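Local coordinates for putative methylase (Clostridium difficile, PDB 3LDU), which probably methylates guanine bases of ribosomal RNA, and is seen here with GTP bound in its methyltransferase domain, at residues Ser52-Arg57 with Lys239-Val244; Leu56-Arg61 with Leu183-Ile188. All coordinates share one frame; numbering follows the deposited sequence.

Interaction 1. Residues Ser52-Arg57 with Lys239-Val244; sequences SNMWLR and KIWWDV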
ATOM      1  N   SER A  52      -3.374  -5.437  11.353  1.00 21.07           N
ATOM      2  CA  SER A  52      -2.482  -4.799  10.372  1.00 23.44           C
ATOM      3  C   SER A  52      -2.924  -5.079   8.943  1.00 19.91           C
ATOM      4  O   SER A  52      -3.020  -4.164   8.121  1.00 19.59           O
ATOM      5  CB  SER A  52      -1.037  -5.251  10.594  1.00 23.77           C
ATOM      6  OG  SER A  52      -0.588  -4.804  11.859  1.00 23.40           O
ATOM      7  N   ASN A  53      -3.213  -6.338   8.642  1.00 18.25           N
ATOM      8  CA  ASN A  53      -3.763  -6.695   7.339  1.00 19.82           C
ATOM      9  C   ASN A  53      -5.117  -6.037   7.087  1.00 21.70           C
ATOM     10  O   ASN A  53      -5.413  -5.606   5.971  1.00 21.35           O
ATOM     11  CB  ASN A  53      -3.906  -8.223   7.227  1.00 18.08           C
ATOM     12  CG  ASN A  53      -2.598  -8.889   6.911  1.00 22.73           C
ATOM     13  OD1 ASN A  53      -2.058  -8.713   5.821  1.00 18.41           O
ATOM     14  ND2 ASN A  53      -2.065  -9.653   7.865  1.00 19.76           N
HETATM   15  N   MSE A  54      -5.931  -5.937   8.132  1.00 21.57           N
HETATM   16  CA  MSE A  54      -7.285  -5.404   7.977  1.00 21.87           C
HETATM   17  C   MSE A  54      -7.286  -3.910   7.675  1.00 19.19           C
HETATM   18  O   MSE A  54      -8.085  -3.424   6.854  1.00 23.21           O
HETATM   19  CB  MSE A  54      -8.095  -5.648   9.248  1.00 26.71           C
HETATM   20  CG  MSE A  54      -9.525  -5.124   9.205  1.00 28.48           C
HETATM   21 SE   MSE A  54     -10.617  -5.927   7.786  0.60 33.83          SE
HETATM   22  CE  MSE A  54     -10.026  -7.720   7.887  1.00 23.66           C
ATOM     23  N   TRP A  55      -6.399  -3.187   8.356  1.00 20.93           N
ATOM     24  CA  TRP A  55      -6.515  -1.735   8.457  1.00 21.16           C
ATOM     25  C   TRP A  55      -5.460  -0.921   7.708  1.00 20.15           C
ATOM     26  O   TRP A  55      -5.723   0.225   7.338  1.00 21.28           O
ATOM     27  CB  TRP A  55      -6.540  -1.308   9.936  1.00 22.53           C
ATOM     28  CG  TRP A  55      -7.876  -1.558  10.586  1.00 21.27           C
ATOM     29  CD1 TRP A  55      -8.208  -2.584  11.439  1.00 22.85           C
ATOM     30  CD2 TRP A  55      -9.066  -0.799  10.383  1.00 23.50           C
ATOM     31  NE1 TRP A  55      -9.535  -2.481  11.793  1.00 24.29           N
ATOM     32  CE2 TRP A  55     -10.085  -1.398  11.158  1.00 21.41           C
ATOM     33  CE3 TRP A  55      -9.378   0.342   9.630  1.00 23.57           C
ATOM     34  CZ2 TRP A  55     -11.384  -0.891  11.202  1.00 20.63           C
ATOM     35  CZ3 TRP A  55     -10.663   0.836   9.668  1.00 25.38           C
ATOM     36  CH2 TRP A  55     -11.652   0.223  10.448  1.00 24.44           C
ATOM     37  N   LEU A  56      -4.270  -1.477   7.489  1.00 18.53           N
ATOM     38  CA  LEU A  56      -3.219  -0.663   6.870  1.00 18.75           C
ATOM     39  C   LEU A  56      -3.468  -0.431   5.372  1.00 19.74           C
ATOM     40  O   LEU A  56      -3.574  -1.390   4.595  1.00 21.05           O
ATOM     41  CB  LEU A  56      -1.842  -1.310   7.103  1.00 15.66           C
ATOM     42  CG  LEU A  56      -1.431  -1.409   8.567  1.00 19.25           C
ATOM     43  CD1 LEU A  56      -0.077  -2.133   8.666  1.00 23.22           C
ATOM     44  CD2 LEU A  56      -1.357  -0.027   9.219  1.00 22.74           C
ATOM     45  N   ARG A  57      -3.553   0.843   4.972  1.00 18.09           N
ATOM     46  CA  ARG A  57      -3.816   1.218   3.579  1.00 18.19           C
ATOM     47  C   ARG A  57      -2.553   1.483   2.779  1.00 18.85           C
ATOM     48  O   ARG A  57      -2.588   1.458   1.553  1.00 22.53           O
ATOM     49  CB  ARG A  57      -4.700   2.466   3.520  1.00 16.58           C
ATOM     50  CG  ARG A  57      -5.947   2.368   4.364  1.00 19.60           C
ATOM     51  CD  ARG A  57      -6.838   3.583   4.215  1.00 24.09           C
ATOM     52  NE  ARG A  57      -7.867   3.616   5.253  1.00 23.67           N
ATOM     53  CZ  ARG A  57      -9.087   3.122   5.104  1.00 20.87           C
ATOM     54  NH1 ARG A  57      -9.440   2.547   3.951  1.00 23.62           N
ATOM     55  NH2 ARG A  57      -9.947   3.186   6.109  1.00 23.91           N
ATOM     56  N   LYS A 239     -10.285 -16.991  16.350  1.00 32.09           N
ATOM     57  CA  LYS A 239     -11.252 -16.083  16.949  1.00 37.24           C
ATOM     58  C   LYS A 239     -10.775 -14.638  16.787  1.00 33.34           C
ATOM     59  O   LYS A 239     -11.579 -13.722  16.641  1.00 32.28           O
ATOM     60  CB  LYS A 239     -11.438 -16.428  18.427  1.00 44.04           C
ATOM     61  CG  LYS A 239     -12.384 -15.521  19.185  1.00 48.31           C
ATOM     62  CD  LYS A 239     -12.618 -16.055  20.594  1.00 57.71           C
ATOM     63  CE  LYS A 239     -12.990 -14.938  21.550  1.00 63.41           C
ATOM     64  NZ  LYS A 239     -11.884 -13.945  21.672  1.00 64.23           N
ATOM     65  N   ILE A 240      -9.462 -14.453  16.826  1.00 29.22           N
ATOM     66  CA  ILE A 240      -8.878 -13.120  16.682  1.00 27.64           C
ATOM     67  C   ILE A 240      -9.173 -12.543  15.305  1.00 32.63           C
ATOM     68  O   ILE A 240      -9.701 -11.433  15.204  1.00 30.31           O
ATOM     69  CB  ILE A 240      -7.379 -13.121  16.979  1.00 26.36           C
ATOM     70  CG1 ILE A 240      -7.162 -13.226  18.490  1.00 32.04           C
ATOM     71  CG2 ILE A 240      -6.734 -11.845  16.469  1.00 28.71           C
ATOM     72  CD1 ILE A 240      -5.709 -13.248  18.911  1.00 37.69           C
ATOM     73  N   TRP A 241      -8.866 -13.298  14.250  1.00 29.26           N
ATOM     74  CA  TRP A 241      -9.183 -12.841  12.891  1.00 31.84           C
ATOM     75  C   TRP A 241     -10.678 -12.580  12.768  1.00 31.19           C
ATOM     76  O   TRP A 241     -11.103 -11.610  12.138  1.00 26.41           O
ATOM     77  CB  TRP A 241      -8.735 -13.856  11.830  1.00 31.57           C
ATOM     78  CG  TRP A 241      -7.470 -13.460  11.073  1.00 37.18           C
ATOM     79  CD1 TRP A 241      -6.258 -14.108  11.091  1.00 44.36           C
ATOM     80  CD2 TRP A 241      -7.309 -12.339  10.190  1.00 33.62           C
ATOM     81  NE1 TRP A 241      -5.360 -13.454  10.269  1.00 38.97           N
ATOM     82  CE2 TRP A 241      -5.979 -12.366   9.711  1.00 36.84           C
ATOM     83  CE3 TRP A 241      -8.158 -11.315   9.763  1.00 41.80           C
ATOM     84  CZ2 TRP A 241      -5.485 -11.413   8.828  1.00 39.38           C
ATOM     85  CZ3 TRP A 241      -7.662 -10.363   8.882  1.00 44.08           C
ATOM     86  CH2 TRP A 241      -6.339 -10.420   8.426  1.00 43.88           C
ATOM     87  N   TRP A 242     -11.485 -13.443  13.385  1.00 31.21           N
ATOM     88  CA  TRP A 242     -12.927 -13.283  13.292  1.00 32.97           C
ATOM     89  C   TRP A 242     -13.420 -11.995  13.962  1.00 30.30           C
ATOM     90  O   TRP A 242     -14.185 -11.232  13.368  1.00 33.76           O
ATOM     91  CB  TRP A 242     -13.655 -14.505  13.867  1.00 33.48           C
ATOM     92  CG  TRP A 242     -14.927 -14.755  13.141  1.00 49.69           C
ATOM     93  CD1 TRP A 242     -15.070 -15.334  11.911  1.00 55.30           C
ATOM     94  CD2 TRP A 242     -16.241 -14.404  13.578  1.00 54.44           C
ATOM     95  NE1 TRP A 242     -16.399 -15.374  11.560  1.00 61.66           N
ATOM     96  CE2 TRP A 242     -17.139 -14.811  12.566  1.00 60.58           C
ATOM     97  CE3 TRP A 242     -16.749 -13.792  14.728  1.00 61.34           C
ATOM     98  CZ2 TRP A 242     -18.515 -14.625  12.673  1.00 64.35           C
ATOM     99  CZ3 TRP A 242     -18.120 -13.610  14.833  1.00 66.80           C
ATOM    100  CH2 TRP A 242     -18.986 -14.027  13.811  1.00 68.08           C
ATOM    101  N   ASP A 243     -12.970 -11.757  15.190  1.00 30.09           N
ATOM    102  CA  ASP A 243     -13.364 -10.571  15.939  1.00 27.27           C
ATOM    103  C   ASP A 243     -12.889  -9.293  15.243  1.00 26.24           C
ATOM    104  O   ASP A 243     -13.591  -8.282  15.238  1.00 28.40           O
ATOM    105  CB  ASP A 243     -12.818 -10.631  17.363  1.00 27.78           C
ATOM    106  CG  ASP A 243     -13.534 -11.671  18.215  1.00 37.43           C
ATOM    107  OD1 ASP A 243     -14.577 -12.181  17.764  1.00 37.44           O
ATOM    108  OD2 ASP A 243     -13.062 -11.962  19.330  1.00 38.92           O
ATOM    109  N   VAL A 244     -11.697  -9.349  14.655  1.00 25.69           N
ATOM    110  CA  VAL A 244     -11.154  -8.198  13.930  1.00 26.95           C
ATOM    111  C   VAL A 244     -11.985  -7.846  12.696  1.00 27.20           C
ATOM    112  O   VAL A 244     -12.250  -6.672  12.437  1.00 26.65           O
ATOM    113  CB  VAL A 244      -9.669  -8.393  13.563  1.00 26.85           C
ATOM    114  CG1 VAL A 244      -9.224  -7.344  12.533  1.00 25.71           C
ATOM    115  CG2 VAL A 244      -8.812  -8.316  14.816  1.00 27.84           C
TER
HETATM  116  O   HOH W   1     -10.949  -4.195  13.456  1.00 30.12           O

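Interaction 2. Residues Leu56-Arg61 with Leu183-Ile188; sequences LRCAER and LAAGLI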
ATOM      1  N   LEU A  56      -4.270  -1.477   7.489  1.00 18.53           N
ATOM      2  CA  LEU A  56      -3.219  -0.663   6.870  1.00 18.75           C
ATOM      3  C   LEU A  56      -3.468  -0.431   5.372  1.00 19.74           C
ATOM      4  O   LEU A  56      -3.574  -1.390   4.595  1.00 21.05           O
ATOM      5  CB  LEU A  56      -1.842  -1.310   7.103  1.00 15.66           C
ATOM      6  CG  LEU A  56      -1.431  -1.409   8.567  1.00 19.25           C
ATOM      7  CD1 LEU A  56      -0.077  -2.133   8.666  1.00 23.22           C
ATOM      8  CD2 LEU A  56      -1.357  -0.027   9.219  1.00 22.74           C
ATOM      9  N   ARG A  57      -3.553   0.843   4.972  1.00 18.09           N
ATOM     10  CA  ARG A  57      -3.816   1.218   3.579  1.00 18.19           C
ATOM     11  C   ARG A  57      -2.553   1.483   2.779  1.00 18.85           C
ATOM     12  O   ARG A  57      -2.588   1.458   1.553  1.00 22.53           O
ATOM     13  CB  ARG A  57      -4.700   2.466   3.520  1.00 16.58           C
ATOM     14  CG  ARG A  57      -5.947   2.368   4.364  1.00 19.60           C
ATOM     15  CD  ARG A  57      -6.838   3.583   4.215  1.00 24.09           C
ATOM     16  NE  ARG A  57      -7.867   3.616   5.253  1.00 23.67           N
ATOM     17  CZ  ARG A  57      -9.087   3.122   5.104  1.00 20.87           C
ATOM     18  NH1 ARG A  57      -9.440   2.547   3.951  1.00 23.62           N
ATOM     19  NH2 ARG A  57      -9.947   3.186   6.109  1.00 23.91           N
ATOM     20  N   CYS A  58      -1.438   1.728   3.468  1.00 17.30           N
ATOM     21  CA  CYS A  58      -0.184   2.071   2.786  1.00 17.23           C
ATOM     22  C   CYS A  58       0.887   0.979   2.830  1.00 20.32           C
ATOM     23  O   CYS A  58       1.978   1.143   2.295  1.00 22.98           O
ATOM     24  CB  CYS A  58       0.363   3.383   3.340  1.00 22.51           C
ATOM     25  SG  CYS A  58      -0.747   4.786   2.977  1.00 23.95           S
ATOM     26  N   ALA A  59       0.567  -0.139   3.479  1.00 20.01           N
ATOM     27  CA  ALA A  59       1.481  -1.275   3.536  1.00 22.99           C
ATOM     28  C   ALA A  59       1.311  -2.141   2.303  1.00 18.63           C
ATOM     29  O   ALA A  59       0.190  -2.387   1.873  1.00 18.51           O
ATOM     30  CB  ALA A  59       1.192  -2.115   4.793  1.00 18.18           C
ATOM     31  N   GLU A  60       2.412  -2.637   1.748  1.00 16.91           N
ATOM     32  CA  GLU A  60       2.294  -3.539   0.605  1.00 19.74           C
ATOM     33  C   GLU A  60       2.031  -4.964   1.076  1.00 23.73           C
ATOM     34  O   GLU A  60       1.524  -5.784   0.317  1.00 23.18           O
ATOM     35  CB  GLU A  60       3.552  -3.519  -0.259  1.00 20.80           C
ATOM     36  CG  GLU A  60       3.860  -2.165  -0.856  1.00 23.79           C
ATOM     37  CD  GLU A  60       2.768  -1.674  -1.795  1.00 29.03           C
ATOM     38  OE1 GLU A  60       2.233  -2.488  -2.580  1.00 23.41           O
ATOM     39  OE2 GLU A  60       2.469  -0.460  -1.755  1.00 33.85           O
ATOM     40  N   ARG A  61       2.400  -5.240   2.326  1.00 21.04           N
ATOM     41  CA  ARG A  61       2.068  -6.507   2.961  0.50 23.88           C
ATOM     42  C   ARG A  61       2.531  -6.495   4.405  1.00 19.86           C
ATOM     43  O   ARG A  61       3.043  -5.486   4.894  1.00 21.19           O
ATOM     44  CB  ARG A  61       2.619  -7.715   2.194  0.50 26.77           C
ATOM     45  CG  ARG A  61       4.100  -7.652   1.896  0.50 22.61           C
ATOM     46  CD  ARG A  61       4.568  -8.926   1.210  0.50 32.22           C
ATOM     47  NE  ARG A  61       3.958  -9.117  -0.105  0.50 32.08           N
ATOM     48  CZ  ARG A  61       2.928  -9.920  -0.346  0.50 31.62           C
ATOM     49  NH1 ARG A  61       2.445 -10.032  -1.580  0.50 27.90           N
ATOM     50  NH2 ARG A  61       2.380 -10.609   0.645  0.50 20.26           N
ATOM     51  N   LEU A 183      -0.465   3.621  -2.919  1.00 18.62           N
ATOM     52  CA  LEU A 183       0.023   4.964  -3.236  1.00 19.71           C
ATOM     53  C   LEU A 183      -1.126   5.969  -3.172  1.00 23.66           C
ATOM     54  O   LEU A 183      -0.991   7.043  -2.581  1.00 20.53           O
ATOM     55  CB  LEU A 183       0.677   4.976  -4.610  1.00 20.68           C
ATOM     56  CG  LEU A 183       1.195   6.323  -5.112  1.00 23.49           C
ATOM     57  CD1 LEU A 183       2.193   6.897  -4.138  1.00 27.29           C
ATOM     58  CD2 LEU A 183       1.829   6.159  -6.481  1.00 30.71           C
ATOM     59  N   ALA A 184      -2.257   5.614  -3.775  1.00 17.90           N
ATOM     60  CA  ALA A 184      -3.429   6.488  -3.756  1.00 18.44           C
ATOM     61  C   ALA A 184      -3.873   6.823  -2.339  1.00 19.46           C
ATOM     62  O   ALA A 184      -4.152   7.964  -2.023  1.00 17.38           O
ATOM     63  CB  ALA A 184      -4.593   5.854  -4.552  1.00 20.95           C
ATOM     64  N   ALA A 185      -3.946   5.824  -1.461  1.00 18.05           N
ATOM     65  CA  ALA A 185      -4.285   6.127  -0.073  1.00 16.36           C
ATOM     66  C   ALA A 185      -3.271   7.079   0.545  1.00 19.20           C
ATOM     67  O   ALA A 185      -3.635   7.973   1.307  1.00 18.52           O
ATOM     68  CB  ALA A 185      -4.371   4.824   0.753  1.00 15.90           C
ATOM     69  N   GLY A 186      -1.997   6.883   0.228  1.00 18.21           N
ATOM     70  CA  GLY A 186      -0.958   7.749   0.766  1.00 20.41           C
ATOM     71  C   GLY A 186      -1.121   9.188   0.288  1.00 19.18           C
ATOM     72  O   GLY A 186      -0.874  10.127   1.035  1.00 20.79           O
ATOM     73  N   LEU A 187      -1.526   9.352  -0.962  1.00 19.59           N
ATOM     74  CA  LEU A 187      -1.788  10.691  -1.492  1.00 19.39           C
ATOM     75  C   LEU A 187      -2.872  11.383  -0.659  1.00 17.96           C
ATOM     76  O   LEU A 187      -2.707  12.524  -0.254  1.00 21.50           O
ATOM     77  CB  LEU A 187      -2.210  10.600  -2.955  1.00 22.40           C
ATOM     78  CG  LEU A 187      -1.192  10.805  -4.075  1.00 37.11           C
ATOM     79  CD1 LEU A 187       0.236  10.385  -3.719  1.00 25.99           C
ATOM     80  CD2 LEU A 187      -1.676  10.194  -5.396  1.00 28.11           C
ATOM     81  N   ILE A 188      -3.982  10.685  -0.403  1.00 18.95           N
ATOM     82  CA  ILE A 188      -5.044  11.266   0.404  1.00 21.61           C
ATOM     83  C   ILE A 188      -4.524  11.696   1.782  1.00 23.44           C
ATOM     84  O   ILE A 188      -4.820  12.790   2.271  1.00 22.80           O
ATOM     85  CB  ILE A 188      -6.216  10.294   0.631  1.00 19.05           C
ATOM     86  CG1 ILE A 188      -6.747   9.734  -0.697  1.00 25.74           C
ATOM     87  CG2 ILE A 188      -7.341  11.000   1.403  1.00 20.31           C
ATOM     88  CD1 ILE A 188      -7.112  10.806  -1.700  1.00 29.62           C
TER

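Interaction 1. Residues Ser52-Arg57 with Lys239-Val244
The last turn of helix 48-55, in the RlmL ferredoxin-like region, packs here against helix 238-251 of the methyltransferase part, and Asn53, Met54, Trp241 and Val244 fill the gap between them. Trp241 reaches over with the rim of its six-membered ring. Its CH2 comes to 3.5 Å from CB of Asn53, while its CZ3 meets the CE methyl of the selenomethionine Met54 at 3.7 Å. Both carbons sit at the edge of the indole, near its plane, so neither lies over a face. Met54 gets there by a bent chain: CG is anti to the backbone N (chi1 180°), then chi2 and chi3 both turn, swinging CE to the tryptophan and leaving the root of the chain beside Val244. There CB of Met54 touches CG1 of Val244 at 3.9 Å, the two side chains running alongside one another, pointing opposite ways.

The amide plane of Asn53 is tilted 29° from the indole, and its polar atoms have partners of their own: OD1 bonds to Thr161, and ND2 to Thr160 and to the backbone of Ile49. Trp241 also meets the ring of Phe228, their planes about 20° apart.

One water bridges the two helices, accepting from NE1 of Trp55 at 2.8 Å in the plane of that indole and donating to the backbone O of Val244 at 3.0 Å. The direct touches are mostly carbon against carbon, so van der Waals fit probably does most of the work between these two segments, with one water-mediated polar link beside it.

Interaction 2. Residues Leu56-Arg61 with Leu183-Ile188
Ala185, Cys58 and Arg57 carry this contact, in which the loop after helix 48-55 lies against one side of helix 181-189 in the methyltransferase part. Ala185 points its methyl at the loop, and CB meets CB of Arg57 at 3.7 Å. The same methyl lies 3.9 Å from the backbone O of Arg57, so it rests on the root of that side chain and on the peptide that follows.

Beyond CB, Arg57 turns away. Its CG is anti to its own carbonyl carbon (chi1 -51°), and the chain then runs extended to NE, carrying the guanidinium past the helix to the backbone O of Met220, which NH1 grips. The carbonyl of Arg57 accepts from Arg168, and its N is held by Glu24, which also takes the N of Cys58, so a single carboxylate fixes the bend of the loop.

Cys58 supplies the second touch. SG stands 3.7 Å from both N and CA of Gly186, and 4.3 Å from CB of Ala185, which lays the sulfur on bare helix backbone where Gly186 has no side chain. The two main chains come close here, with CA of Cys58 6.1 Å from CA of Gly186.

Close by, Glu60 ties the loop to the start of the same helix through a salt bridge to Arg180 and a hydrogen bond to Thr182. The side chain of Ala185 is about 12 Å from the bound GTP, so this contact does not touch the nucleotide. What meets is a methyl, the first carbon of an arginine side chain, a thiol and bare glycine backbone, all by van der Waals contact; the small groups on the helix side are consistent with so close an approach.

In the fold
Following the chain from the N terminus, helix 48-55 runs into the loop before strand 63-70, and both contacts start from this stretch, sharing Leu56 and Arg57. The chain then passes through the THUMP region and enters the methyltransferase part, where helix 181-189 closes the shorter loop as interaction 2. It goes on through strand 199-201 and helix 208-217 to helix 238-251, which closes the longer loop as interaction 1. Since 52-57 begins before 56-61 and 239-244 follows 183-188, the shorter loop falls within the longer one. With centres 16 Å apart, the two contacts join the ferredoxin-like region to two separate helices of the methyltransferase part.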